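Local coordinates for AxyAgu115A (Amphibacillus xylanus NBRC 15112, PDB 6NPS), which is a family GH115 alpha-glucuronidase, a hydrolase that probably removes glucuronic acid side groups from glucuronoxylan-type hemicellulose, at residues F5-N8 with Q9-M13; R33-A36 with N37-M40; V39-D42 with V43-V46; L127-L130 with S131-L134; Q488-E491 with Q492-G496. The protein carries 3 engineered substitutions. One frame throughout, in Å; residues are numbered along the deposited sequence.

Interactions 1 to 4 form one cluster in the N-terminal region, and interaction 5 stands off at helix 482-494, in the glycosyl hydrolase family 115 region. Interaction 1 turns from strand 5-8 into helix 9-12. Interactions 2 and 3, centres about 9 Å apart, are successive turns of helix 30-47 and share Val39 and Met40. Interaction 4 ends helix 120-133, packed against helix 30-47 through Phe128, Leu127 and Leu134. Leu7 and Leu12 of interaction 1 reach Val43 of interaction 3. Interaction 5 is centred about 15 Å from interaction 4, without touching it. In chain order they run 1 to 5, yet helix 482-494, far along the chain, comes within about 5 Å (nearest atoms) of helix 120-133.

Interaction 1: residues F5-N8 with Q9-M13; sequences FTLN and QEMLM
Asn8 ends strand 5-8 and is the N-cap of the short, weakly bonded helix about 9-12, its side chain reaching forward to the N-H of Met11. Hydrogen bonding centres on Met11 N. Asn8 OD1 accepts from Met11 N at 3.1 Å, with the donor tilted out of the carbonyl plane. Asn8 O, 3.0 Å from the same Met11 N, adds a weak second bond. One N-H is thus shared by the side-chain and main-chain oxygens of the capping residue. The side chain can do this because CG sits between the backbone N and the carbonyl carbon (chi1 65°), which brings the amide above the turn. Glu10 CB also comes close to the capping oxygen, 3.2 Å from Asn8 OD1.

The sulfur contacts run backwards along the strand. Met11 leaves the helix toward residues 6 to 8, crossing the Thr6 and Asn8 side chains at about a right angle, and its SD lies 3.3 Å from Thr6 O. Apolar contacts complete the junction: Leu7 CD1 meets Leu12 CD2 at 4.2 Å and faces Met11 CB. Strand 152-155 pairs with 5-8, and Phe47 of helix 30-47 lies against both Leu7 and Leu12 and accepts from Gln9 NE2 through its carbonyl oxygen. The methyl end of Met11 touches two side chains of the strand, CE being 3.8 Å from Thr6 CG2 and 3.6 Å from Asn8 ND2.

Interaction 2: residues R33-A36 with N37-M40; sequences RKIA and NKVM
Lys38 lies along the preceding turn of its helix, with its stem over the carbonyls of Lys34 and Ile35. Its CB is 3.3 Å from Ile35 O. CG is anti to the carbonyl carbon (chi1 -64°), which carries it back over the earlier turn to 3.4 Å from Lys34 O, the acceptor of Lys38's own N-H. CD comes within 4.4 Å of Ile35 CD1, a loose apolar approach, and the chain runs on extended to CE before bending at chi4. That last bend delivers NZ to Asp199 of helix 195-207 in a salt bridge, with Glu203 of the same helix as a longer, weak ion partner. The lysine side chain also touches Tyr238 of helix 230-238.

The turn belongs to the regular alpha-helix 30-47, the helix of the beta-alpha-beta unit between strands 20-23 and 53-54. Its main chain runs in unbroken i to i+4 hydrogen bonds: Asn37 N to Arg33 O, Lys38 N to Lys34 O, Val39 N to Ile35 O and Met40 N to Ala36 O.

On another side of the helix, Val39 CG2 lies 3.6 Å from Ile35 O, and both residues pack on Phe128 of helix 120-133. Met40 CG rests 3.3 Å from Ala36 O, whereas Asn37 lays its ND2 3.5 Å from Arg33 O on an exposed flank.

Interaction 3: residues V39-D42 with V43-V46; sequences VMHD and VELV
Val43 starts the turn by donating its N-H to Val39 O and laying CG2 3.4 Å from that same oxygen, its CB near Met40 O. Glu44 comes next: its N-H bonds to Met40 O, and its extended chain carries OE2 to 3.7 Å from His41 CD2, with carboxylate and imidazole planes 72° apart. His41 NE2 and Glu44 OE2 remain 4.4 Å apart, too far for contact between them.

These residues belong to the second half of alpha-helix 30-47, part of the beta-alpha-beta unit with strands 20-23 and 53-54. Leu45 N bonds to His41 O and, weakly, to Asp42 O. With CG anti to its carbonyl carbon (chi1 -66°), Leu45 spreads its isopropyl end beside the imidazole: CG is 3.7 Å and both methyls 3.8 Å from His41 CE1. Replacing Leu45 by an alanine would probably leave the His41 ring without this apolar neighbour and freer to turn. Val46 closes the walk, its N-H on Asp42 O and its CG2 3.4 Å from that oxygen; the carboxylate of Asp42 itself is engaged by Arg207 in a salt bridge.

Interaction 4: residues L127-L130 with S131-L134; sequences LFHL and SEKL
His129 and Lys133 meet one turn apart, the imidazole lying beside the lysine's methylenes with NE2 3.9 Å from Lys133 CE. The ring arrives there because CG is anti to the backbone N (chi1 -166°), swinging it forward along the helix. Its other nitrogen, ND1, is 4.0 Å from Glu132 OE1, with ring and carboxylate planes 65° apart.

Leu130 takes the corresponding torsion (chi1 169°) and sends CD1 forward to Leu134 CG, 3.9 Å away. Leu134 has CG anti to its carbonyl carbon, which brings that CG 3.4 Å from Leu130 O, the acceptor of its own N-H. These turns form the C-terminal end of helix 120-133, bonded i to i+4 throughout, with Leu134 just past the helix. Phe128 presents its ring edge to Ser131, CD1 to CB 4.4 Å, and also touches Leu206 of helix 195-207.

The imidazole also meets the rings of Phe97, Phe99 and Tyr161, edge-to-face with Phe99. With a glycine in place of His129, these rings would probably lose a shared partner and the Lys133 chain its lateral support. Ser131 OG bonds weakly to Arg207.

Interaction 5: residues Q488-E491 with Q492-G496; sequences QWIE and QQFAG
Gln493 folds over the indole of Trp489, one turn earlier in helix 482-494 of the glycosyl hydrolase family 115 region, in the tightest part of the contact. Its CG stands 3.9 Å from the centroid of the Trp489 six-membered ring, only 2° off the normal, a CH-pi contact square over the face. The chain then bends at chi2 and slides NE2 across the same face, 3.4 Å above the plane and offset toward the rim. That NE2 bonds weakly to Trp489 O at 3.3 Å and, also weakly, to Gln492 OE1, while Gln493 OE1 accepts from Ser137. Trp489 can offer its face because CG is anti to the backbone N (chi1 -174°). Ile490 CG2 meets Phe494 CD2 at 4.1 Å, more loosely.

On the solvent side, fewer atoms meet. Gln492 is extended, its OE1 4.0 Å from Trp489 CD1 and its NE2 hydrogen-bonded to a glycerol probably from the crystallisation liquor. Glu491 OE1 passes Ala495 CB at 3.9 Å, and Lys503 forms a salt bridge with Glu491 OE2.

The buried flank faces two helices: Trp489 and Ile490 pack on Leu510 of helix 500-519, and Gln493 and Phe494 on Leu570 and Val571, respectively, of helix 564-596.

Interaction 1: residues F5-N8 with Q9-M13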
loop_
_atom_site.group_PDB
_atom_site.type_symbol
_atom_site.label_atom_id
_atom_site.label_comp_id
_atom_site.label_asym_id
_atom_site.label_seq_id
_atom_site.Cartn_x
_atom_site.Cartn_y
_atom_site.Cartn_z
ATOM N N PHE A 5 -23.692 -58.580 36.106
ATOM C CA PHE A 5 -24.853 -57.984 35.472
ATOM C C PHE A 5 -24.628 -57.977 33.964
ATOM O O PHE A 5 -23.591 -57.512 33.494
ATOM C CB PHE A 5 -25.051 -56.566 35.979
ATOM C CG PHE A 5 -26.144 -55.825 35.288
ATOM C CD1 PHE A 5 -27.432 -55.835 35.814
ATOM C CD2 PHE A 5 -25.884 -55.068 34.141
ATOM C CE1 PHE A 5 -28.460 -55.137 35.187
ATOM C CE2 PHE A 5 -26.910 -54.362 33.514
ATOM C CZ PHE A 5 -28.199 -54.397 34.053
ATOM N N THR A 6 -25.594 -58.474 33.206
ATOM C CA THR A 6 -25.460 -58.598 31.764
ATOM C C THR A 6 -26.645 -57.947 31.068
ATOM O O THR A 6 -27.785 -58.066 31.526
ATOM C CB THR A 6 -25.381 -60.061 31.350
ATOM O OG1 THR A 6 -24.212 -60.650 31.928
ATOM C CG2 THR A 6 -25.322 -60.191 29.824
ATOM N N LEU A 7 -26.371 -57.265 29.960
ATOM C CA LEU A 7 -27.407 -56.842 29.034
ATOM C C LEU A 7 -26.999 -57.309 27.644
ATOM O O LEU A 7 -25.856 -57.081 27.225
ATOM C CB LEU A 7 -27.584 -55.330 29.080
ATOM C CG LEU A 7 -28.616 -54.728 28.116
ATOM C CD1 LEU A 7 -29.960 -55.488 28.156
ATOM C CD2 LEU A 7 -28.828 -53.255 28.448
ATOM N N ASN A 8 -27.895 -57.999 26.941
ATOM C CA ASN A 8 -27.564 -58.374 25.572
ATOM C C ASN A 8 -28.819 -58.317 24.710
ATOM O O ASN A 8 -29.929 -58.082 25.203
ATOM C CB ASN A 8 -26.862 -59.749 25.502
ATOM C CG ASN A 8 -27.740 -60.901 25.948
ATOM O OD1 ASN A 8 -28.906 -61.000 25.570
ATOM N ND2 ASN A 8 -27.157 -61.820 26.732
ATOM N N GLN A 9 -28.614 -58.501 23.400
ATOM C CA GLN A 9 -29.704 -58.390 22.435
ATOM C C GLN A 9 -30.832 -59.373 22.729
ATOM O O GLN A 9 -32.010 -59.029 22.573
ATOM C CB GLN A 9 -29.188 -58.635 21.019
ATOM C CG GLN A 9 -28.275 -57.609 20.469
ATOM C CD GLN A 9 -27.866 -57.977 19.063
ATOM O OE1 GLN A 9 -27.677 -59.158 18.758
ATOM N NE2 GLN A 9 -27.749 -56.981 18.193
ATOM N N GLU A 10 -30.488 -60.621 23.072
ATOM C CA GLU A 10 -31.506 -61.619 23.405
ATOM C C GLU A 10 -32.444 -61.109 24.495
ATOM O O GLU A 10 -33.656 -61.359 24.457
ATOM C CB GLU A 10 -30.852 -62.919 23.869
ATOM C CG GLU A 10 -29.721 -63.417 22.997
ATOM C CD GLU A 10 -30.186 -64.068 21.700
ATOM O OE1 GLU A 10 -29.483 -64.989 21.225
ATOM O OE2 GLU A 10 -31.233 -63.661 21.147
ATOM N N MET A 11 -31.895 -60.394 25.459
ATOM C CA MET A 11 -32.699 -59.880 26.551
ATOM C C MET A 11 -33.737 -58.886 26.048
ATOM O O MET A 11 -34.764 -58.672 26.691
ATOM C CB MET A 11 -31.809 -59.220 27.607
ATOM C CG MET A 11 -31.329 -60.167 28.695
ATOM S SD MET A 11 -29.769 -59.646 29.431
ATOM C CE MET A 11 -29.023 -61.233 29.802
ATOM N N LEU A 12 -33.466 -58.275 24.898
ATOM C CA LEU A 12 -34.339 -57.224 24.398
ATOM C C LEU A 12 -35.302 -57.702 23.315
ATOM O O LEU A 12 -36.343 -57.066 23.112
ATOM C CB LEU A 12 -33.506 -56.053 23.858
ATOM C CG LEU A 12 -32.541 -55.399 24.848
ATOM C CD1 LEU A 12 -31.487 -54.546 24.113
ATOM C CD2 LEU A 12 -33.293 -54.541 25.826
ATOM N N MET A 13 -35.004 -58.811 22.647
ATOM C CA MET A 13 -35.840 -59.274 21.548
ATOM C C MET A 13 -37.093 -59.937 22.080
ATOM O O MET A 13 -37.049 -60.660 23.078
ATOM C CB MET A 13 -35.075 -60.261 20.668
ATOM C CG MET A 13 -34.117 -59.591 19.716
ATOM S SD MET A 13 -33.121 -60.815 18.866
ATOM C CE MET A 13 -31.660 -60.806 19.871
#

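Interaction 2: residues R33-A36 with N37-M40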
loop_
_atom_site.group_PDB
_atom_site.type_symbol
_atom_site.label_atom_id
_atom_site.label_comp_id
_atom_site.label_asym_id
_atom_site.label_seq_id
_atom_site.Cartn_x
_atom_site.Cartn_y
_atom_site.Cartn_z
ATOM N N ARG A 33 -37.777 -39.322 34.847
ATOM C CA ARG A 33 -38.398 -40.278 33.935
ATOM C C ARG A 33 -38.117 -39.921 32.476
ATOM O O ARG A 33 -37.808 -40.807 31.668
ATOM C CB ARG A 33 -39.902 -40.339 34.197
ATOM C CG ARG A 33 -40.491 -41.748 34.184
ATOM C CD ARG A 33 -41.659 -41.873 35.154
ATOM N NE ARG A 33 -42.552 -40.723 35.038
ATOM C CZ ARG A 33 -43.137 -40.108 36.067
ATOM N NH1 ARG A 33 -42.924 -40.534 37.308
ATOM N NH2 ARG A 33 -43.925 -39.059 35.853
ATOM N N LYS A 34 -38.177 -38.621 32.122
ATOM C CA LYS A 34 -37.860 -38.205 30.748
ATOM C C LYS A 34 -36.406 -38.497 30.373
ATOM O O LYS A 34 -36.115 -38.827 29.211
ATOM C CB LYS A 34 -38.146 -36.714 30.556
ATOM C CG LYS A 34 -39.598 -36.348 30.750
ATOM C CD LYS A 34 -39.790 -34.847 30.654
ATOM C CE LYS A 34 -40.095 -34.425 29.223
ATOM N NZ LYS A 34 -41.396 -33.687 29.157
ATOM N N ILE A 35 -35.466 -38.293 31.301
ATOM C CA ILE A 35 -34.069 -38.633 31.009
ATOM C C ILE A 35 -33.924 -40.154 30.860
ATOM O O ILE A 35 -33.224 -40.646 29.970
ATOM C CB ILE A 35 -33.160 -38.064 32.117
ATOM C CG1 ILE A 35 -33.200 -36.523 32.130
ATOM C CG2 ILE A 35 -31.738 -38.610 32.011
ATOM C CD1 ILE A 35 -32.607 -35.906 30.891
ATOM N N ALA A 36 -34.614 -40.923 31.722
ATOM C CA ALA A 36 -34.599 -42.385 31.623
ATOM C C ALA A 36 -35.069 -42.862 30.247
ATOM O O ALA A 36 -34.475 -43.789 29.667
ATOM C CB ALA A 36 -35.467 -42.989 32.731
ATOM N N ASN A 37 -36.104 -42.213 29.683
ATOM C CA ASN A 37 -36.514 -42.525 28.306
ATOM C C ASN A 37 -35.439 -42.192 27.274
ATOM O O ASN A 37 -35.316 -42.893 26.261
ATOM C CB ASN A 37 -37.800 -41.789 27.960
ATOM C CG ASN A 37 -38.990 -42.387 28.652
ATOM O OD1 ASN A 37 -39.017 -43.595 28.938
ATOM N ND2 ASN A 37 -39.978 -41.549 28.963
ATOM N N LYS A 38 -34.670 -41.119 27.482
ATOM C CA LYS A 38 -33.561 -40.843 26.580
ATOM C C LYS A 38 -32.506 -41.933 26.668
ATOM O O LYS A 38 -31.940 -42.342 25.650
ATOM C CB LYS A 38 -32.955 -39.487 26.912
ATOM C CG LYS A 38 -33.948 -38.333 26.677
ATOM C CD LYS A 38 -33.226 -36.998 26.665
ATOM C CE LYS A 38 -34.188 -35.816 26.491
ATOM N NZ LYS A 38 -34.926 -35.837 25.194
ATOM N N VAL A 39 -32.227 -42.418 27.882
ATOM C CA VAL A 39 -31.229 -43.468 28.022
ATOM C C VAL A 39 -31.718 -44.782 27.398
ATOM O O VAL A 39 -30.915 -45.546 26.837
ATOM C CB VAL A 39 -30.846 -43.598 29.509
ATOM C CG1 VAL A 39 -29.990 -44.813 29.728
ATOM C CG2 VAL A 39 -30.099 -42.331 29.954
ATOM N N MET A 40 -33.019 -45.068 27.470
ATOM C CA MET A 40 -33.570 -46.227 26.765
ATOM C C MET A 40 -33.365 -46.099 25.272
ATOM O O MET A 40 -33.147 -47.105 24.577
ATOM C CB MET A 40 -35.056 -46.399 27.052
ATOM C CG MET A 40 -35.346 -46.776 28.499
ATOM S SD MET A 40 -37.034 -47.360 28.783
ATOM C CE MET A 40 -37.907 -46.537 27.442
#

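Interaction 3: residues V39-D42 with V43-V46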
loop_
_atom_site.group_PDB
_atom_site.type_symbol
_atom_site.label_atom_id
_atom_site.label_comp_id
_atom_site.label_asym_id
_atom_site.label_seq_id
_atom_site.Cartn_x
_atom_site.Cartn_y
_atom_site.Cartn_z
ATOM N N VAL A 39 -32.227 -42.418 27.882
ATOM C CA VAL A 39 -31.229 -43.468 28.022
ATOM C C VAL A 39 -31.718 -44.782 27.398
ATOM O O VAL A 39 -30.915 -45.546 26.837
ATOM C CB VAL A 39 -30.846 -43.598 29.509
ATOM C CG1 VAL A 39 -29.990 -44.813 29.728
ATOM C CG2 VAL A 39 -30.099 -42.331 29.954
ATOM N N MET A 40 -33.019 -45.068 27.470
ATOM C CA MET A 40 -33.570 -46.227 26.765
ATOM C C MET A 40 -33.365 -46.099 25.272
ATOM O O MET A 40 -33.147 -47.105 24.577
ATOM C CB MET A 40 -35.056 -46.399 27.052
ATOM C CG MET A 40 -35.346 -46.776 28.499
ATOM S SD MET A 40 -37.034 -47.360 28.783
ATOM C CE MET A 40 -37.907 -46.537 27.442
ATOM N N HIS A 41 -33.450 -44.876 24.749
ATOM C CA HIS A 41 -33.147 -44.716 23.337
ATOM C C HIS A 41 -31.663 -44.980 23.066
ATOM O O HIS A 41 -31.324 -45.587 22.053
ATOM C CB HIS A 41 -33.569 -43.333 22.840
ATOM C CG HIS A 41 -33.366 -43.173 21.375
ATOM N ND1 HIS A 41 -32.290 -42.491 20.846
ATOM C CD2 HIS A 41 -34.037 -43.699 20.321
ATOM C CE1 HIS A 41 -32.332 -42.564 19.525
ATOM N NE2 HIS A 41 -33.385 -43.289 19.182
ATOM N N ASP A 42 -30.771 -44.573 23.982
ATOM C CA ASP A 42 -29.353 -44.913 23.856
ATOM C C ASP A 42 -29.141 -46.435 23.855
ATOM O O ASP A 42 -28.332 -46.956 23.075
ATOM C CB ASP A 42 -28.548 -44.249 24.979
ATOM C CG ASP A 42 -28.635 -42.694 24.971
ATOM O OD1 ASP A 42 -29.185 -42.091 24.014
ATOM O OD2 ASP A 42 -28.160 -42.076 25.951
ATOM N N VAL A 43 -29.873 -47.165 24.702
ATOM C CA VAL A 43 -29.775 -48.624 24.683
ATOM C C VAL A 43 -30.155 -49.163 23.305
ATOM O O VAL A 43 -29.484 -50.052 22.756
ATOM C CB VAL A 43 -30.648 -49.225 25.802
ATOM C CG1 VAL A 43 -30.737 -50.769 25.685
ATOM C CG2 VAL A 43 -30.105 -48.784 27.195
ATOM N N GLU A 44 -31.237 -48.643 22.726
ATOM C CA GLU A 44 -31.652 -49.074 21.391
ATOM C C GLU A 44 -30.583 -48.781 20.336
ATOM O O GLU A 44 -30.407 -49.554 19.388
ATOM C CB GLU A 44 -32.966 -48.397 21.003
ATOM C CG GLU A 44 -33.475 -48.755 19.617
ATOM C CD GLU A 44 -34.702 -47.933 19.222
ATOM O OE1 GLU A 44 -35.129 -48.035 18.047
ATOM O OE2 GLU A 44 -35.244 -47.193 20.085
ATOM N N LEU A 45 -29.858 -47.672 20.471
ATOM C CA LEU A 45 -28.854 -47.373 19.451
ATOM C C LEU A 45 -27.676 -48.323 19.539
ATOM O O LEU A 45 -27.049 -48.626 18.513
ATOM C CB LEU A 45 -28.351 -45.944 19.597
ATOM C CG LEU A 45 -29.366 -44.835 19.327
ATOM C CD1 LEU A 45 -28.698 -43.503 19.644
ATOM C CD2 LEU A 45 -29.830 -44.879 17.874
ATOM N N VAL A 46 -27.336 -48.756 20.749
ATOM C CA VAL A 46 -26.195 -49.648 20.954
ATOM C C VAL A 46 -26.545 -51.074 20.545
ATOM O O VAL A 46 -25.764 -51.751 19.851
ATOM C CB VAL A 46 -25.750 -49.582 22.430
ATOM C CG1 VAL A 46 -24.704 -50.658 22.728
ATOM C CG2 VAL A 46 -25.217 -48.196 22.770
#

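Interaction 4: residues L127-L130 with S131-L134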
loop_
_atom_site.group_PDB
_atom_site.type_symbol
_atom_site.label_atom_id
_atom_site.label_comp_id
_atom_site.label_asym_id
_atom_site.label_seq_id
_atom_site.Cartn_x
_atom_site.Cartn_y
_atom_site.Cartn_z
ATOM N N LEU A 127 -27.984 -41.718 35.422
ATOM C CA LEU A 127 -28.568 -42.278 34.205
ATOM C C LEU A 127 -27.643 -42.093 33.007
ATOM O O LEU A 127 -27.340 -43.050 32.285
ATOM C CB LEU A 127 -29.926 -41.643 33.952
ATOM C CG LEU A 127 -30.981 -42.228 34.894
ATOM C CD1 LEU A 127 -32.238 -41.374 34.873
ATOM C CD2 LEU A 127 -31.333 -43.701 34.573
ATOM N N PHE A 128 -27.136 -40.879 32.803
ATOM C CA PHE A 128 -26.234 -40.690 31.680
ATOM C C PHE A 128 -24.893 -41.392 31.902
ATOM O O PHE A 128 -24.180 -41.667 30.932
ATOM C CB PHE A 128 -26.039 -39.197 31.439
ATOM C CG PHE A 128 -27.216 -38.528 30.748
ATOM C CD1 PHE A 128 -27.928 -39.191 29.742
ATOM C CD2 PHE A 128 -27.602 -37.233 31.095
ATOM C CE1 PHE A 128 -28.990 -38.554 29.062
ATOM C CE2 PHE A 128 -28.658 -36.596 30.428
ATOM C CZ PHE A 128 -29.343 -37.257 29.403
ATOM N N HIS A 129 -24.528 -41.697 33.150
ATOM C CA HIS A 129 -23.352 -42.540 33.374
ATOM C C HIS A 129 -23.561 -43.924 32.767
ATOM O O HIS A 129 -22.637 -44.499 32.175
ATOM C CB HIS A 129 -23.054 -42.636 34.873
ATOM C CG HIS A 129 -21.702 -43.180 35.194
ATOM N ND1 HIS A 129 -20.546 -42.436 35.073
ATOM C CD2 HIS A 129 -21.323 -44.396 35.665
ATOM C CE1 HIS A 129 -19.514 -43.171 35.454
ATOM N NE2 HIS A 129 -19.957 -44.368 35.805
ATOM N N LEU A 130 -24.776 -44.474 32.877
ATOM C CA LEU A 130 -25.047 -45.731 32.179
ATOM C C LEU A 130 -24.821 -45.560 30.683
ATOM O O LEU A 130 -24.146 -46.378 30.037
ATOM C CB LEU A 130 -26.481 -46.200 32.459
ATOM C CG LEU A 130 -26.958 -47.367 31.572
ATOM C CD1 LEU A 130 -25.961 -48.579 31.594
ATOM C CD2 LEU A 130 -28.389 -47.833 31.983
ATOM N N SER A 131 -25.351 -44.464 30.127
ATOM C CA SER A 131 -25.154 -44.135 28.712
ATOM C C SER A 131 -23.675 -44.099 28.336
ATOM O O SER A 131 -23.259 -44.672 27.308
ATOM C CB SER A 131 -25.834 -42.785 28.463
ATOM O OG SER A 131 -26.300 -42.705 27.145
ATOM N N GLU A 132 -22.866 -43.498 29.209
ATOM C CA GLU A 132 -21.418 -43.415 29.003
ATOM C C GLU A 132 -20.747 -44.795 28.990
ATOM O O GLU A 132 -19.891 -45.060 28.146
ATOM C CB GLU A 132 -20.776 -42.530 30.073
ATOM C CG GLU A 132 -19.266 -42.406 29.950
ATOM C CD GLU A 132 -18.655 -41.595 31.077
ATOM O OE1 GLU A 132 -19.364 -40.741 31.649
ATOM O OE2 GLU A 132 -17.465 -41.811 31.389
ATOM N N LYS A 133 -21.133 -45.671 29.919
ATOM C CA LYS A 133 -20.593 -47.029 29.950
ATOM C C LYS A 133 -21.041 -47.869 28.758
ATOM O O LYS A 133 -20.341 -48.810 28.373
ATOM C CB LYS A 133 -20.974 -47.690 31.259
ATOM C CG LYS A 133 -19.962 -47.301 32.270
ATOM C CD LYS A 133 -20.240 -47.795 33.627
ATOM C CE LYS A 133 -18.915 -47.803 34.343
ATOM N NZ LYS A 133 -17.831 -48.517 33.563
ATOM N N LEU A 134 -22.183 -47.558 28.166
ATOM C CA LEU A 134 -22.565 -48.219 26.933
ATOM C C LEU A 134 -21.888 -47.611 25.730
ATOM O O LEU A 134 -22.170 -48.059 24.614
ATOM C CB LEU A 134 -24.064 -48.160 26.721
ATOM C CG LEU A 134 -24.829 -48.890 27.823
ATOM C CD1 LEU A 134 -26.312 -48.712 27.624
ATOM C CD2 LEU A 134 -24.440 -50.326 27.753
#

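Interaction 5: residues Q488-E491 with Q492-G496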
loop_
_atom_site.group_PDB
_atom_site.type_symbol
_atom_site.label_atom_id
_atom_site.label_comp_id
_atom_site.label_asym_id
_atom_site.label_seq_id
_atom_site.Cartn_x
_atom_site.Cartn_y
_atom_site.Cartn_z
ATOM N N GLN A 488 -8.859 -38.515 24.740
ATOM C CA GLN A 488 -10.028 -39.167 25.322
ATOM C C GLN A 488 -11.320 -38.681 24.672
ATOM O O GLN A 488 -12.288 -39.460 24.518
ATOM C CB GLN A 488 -10.069 -38.927 26.842
ATOM C CG GLN A 488 -9.031 -39.817 27.533
ATOM C CD GLN A 488 -8.904 -39.598 29.035
ATOM O OE1 GLN A 488 -9.900 -39.475 29.755
ATOM N NE2 GLN A 488 -7.663 -39.574 29.517
ATOM N N TRP A 489 -11.373 -37.405 24.311
ATOM C CA TRP A 489 -12.570 -36.899 23.656
ATOM C C TRP A 489 -12.722 -37.519 22.263
ATOM O O TRP A 489 -13.835 -37.855 21.854
ATOM C CB TRP A 489 -12.493 -35.375 23.586
ATOM C CG TRP A 489 -13.705 -34.671 23.071
ATOM C CD1 TRP A 489 -14.781 -34.193 23.821
ATOM C CD2 TRP A 489 -13.948 -34.274 21.712
ATOM N NE1 TRP A 489 -15.673 -33.553 22.985
ATOM C CE2 TRP A 489 -15.192 -33.587 21.695
ATOM C CE3 TRP A 489 -13.232 -34.433 20.500
ATOM C CZ2 TRP A 489 -15.744 -33.071 20.512
ATOM C CZ3 TRP A 489 -13.783 -33.945 19.332
ATOM C CH2 TRP A 489 -15.029 -33.261 19.340
ATOM N N ILE A 490 -11.612 -37.683 21.533
ATOM C CA ILE A 490 -11.659 -38.350 20.223
ATOM C C ILE A 490 -12.152 -39.791 20.358
ATOM O O ILE A 490 -12.982 -40.259 19.573
ATOM C CB ILE A 490 -10.273 -38.282 19.558
ATOM C CG1 ILE A 490 -10.000 -36.849 19.154
ATOM C CG2 ILE A 490 -10.174 -39.258 18.340
ATOM C CD1 ILE A 490 -8.508 -36.557 18.953
ATOM N N GLU A 491 -11.667 -40.512 21.373
ATOM C CA GLU A 491 -12.122 -41.883 21.595
ATOM C C GLU A 491 -13.623 -41.933 21.851
ATOM O O GLU A 491 -14.321 -42.845 21.378
ATOM C CB GLU A 491 -11.371 -42.487 22.780
ATOM C CG GLU A 491 -11.536 -43.985 22.905
ATOM C CD GLU A 491 -10.816 -44.711 21.793
ATOM O OE1 GLU A 491 -11.291 -45.785 21.353
ATOM O OE2 GLU A 491 -9.774 -44.186 21.351
ATOM N N GLN A 492 -14.129 -40.961 22.614
ATOM C CA GLN A 492 -15.551 -40.893 22.954
ATOM C C GLN A 492 -16.418 -40.671 21.717
ATOM O O GLN A 492 -17.500 -41.251 21.600
ATOM C CB GLN A 492 -15.747 -39.778 23.978
ATOM C CG GLN A 492 -17.132 -39.565 24.532
ATOM C CD GLN A 492 -17.106 -38.468 25.614
ATOM O OE1 GLN A 492 -16.898 -37.281 25.314
ATOM N NE2 GLN A 492 -17.267 -38.871 26.870
ATOM N N GLN A 493 -15.964 -39.838 20.769
ATOM C CA GLN A 493 -16.726 -39.645 19.539
ATOM C C GLN A 493 -16.491 -40.741 18.496
ATOM O O GLN A 493 -17.390 -41.015 17.702
ATOM C CB GLN A 493 -16.398 -38.306 18.885
ATOM C CG GLN A 493 -16.240 -37.125 19.799
ATOM C CD GLN A 493 -17.282 -37.061 20.879
ATOM O OE1 GLN A 493 -18.449 -37.383 20.642
ATOM N NE2 GLN A 493 -16.868 -36.655 22.090
ATOM N N PHE A 494 -15.292 -41.335 18.421
ATOM C CA PHE A 494 -14.930 -42.115 17.237
ATOM C C PHE A 494 -14.515 -43.555 17.553
ATOM O O PHE A 494 -13.977 -44.239 16.675
ATOM C CB PHE A 494 -13.834 -41.399 16.457
ATOM C CG PHE A 494 -14.293 -40.099 15.884
ATOM C CD1 PHE A 494 -15.327 -40.072 14.954
ATOM C CD2 PHE A 494 -13.733 -38.900 16.289
ATOM C CE1 PHE A 494 -15.792 -38.849 14.436
ATOM C CE2 PHE A 494 -14.213 -37.662 15.767
ATOM C CZ PHE A 494 -15.236 -37.660 14.853
ATOM N N ALA A 495 -14.792 -44.046 18.763
ATOM C CA ALA A 495 -14.555 -45.454 19.067
ATOM C C ALA A 495 -15.256 -46.330 18.040
ATOM O O ALA A 495 -16.435 -46.133 17.742
ATOM C CB ALA A 495 -15.062 -45.791 20.469
ATOM N N GLY A 496 -14.521 -47.282 17.471
ATOM C CA GLY A 496 -15.113 -48.158 16.486
ATOM C C GLY A 496 -15.226 -47.569 15.100
ATOM O O GLY A 496 -15.503 -48.311 14.151
#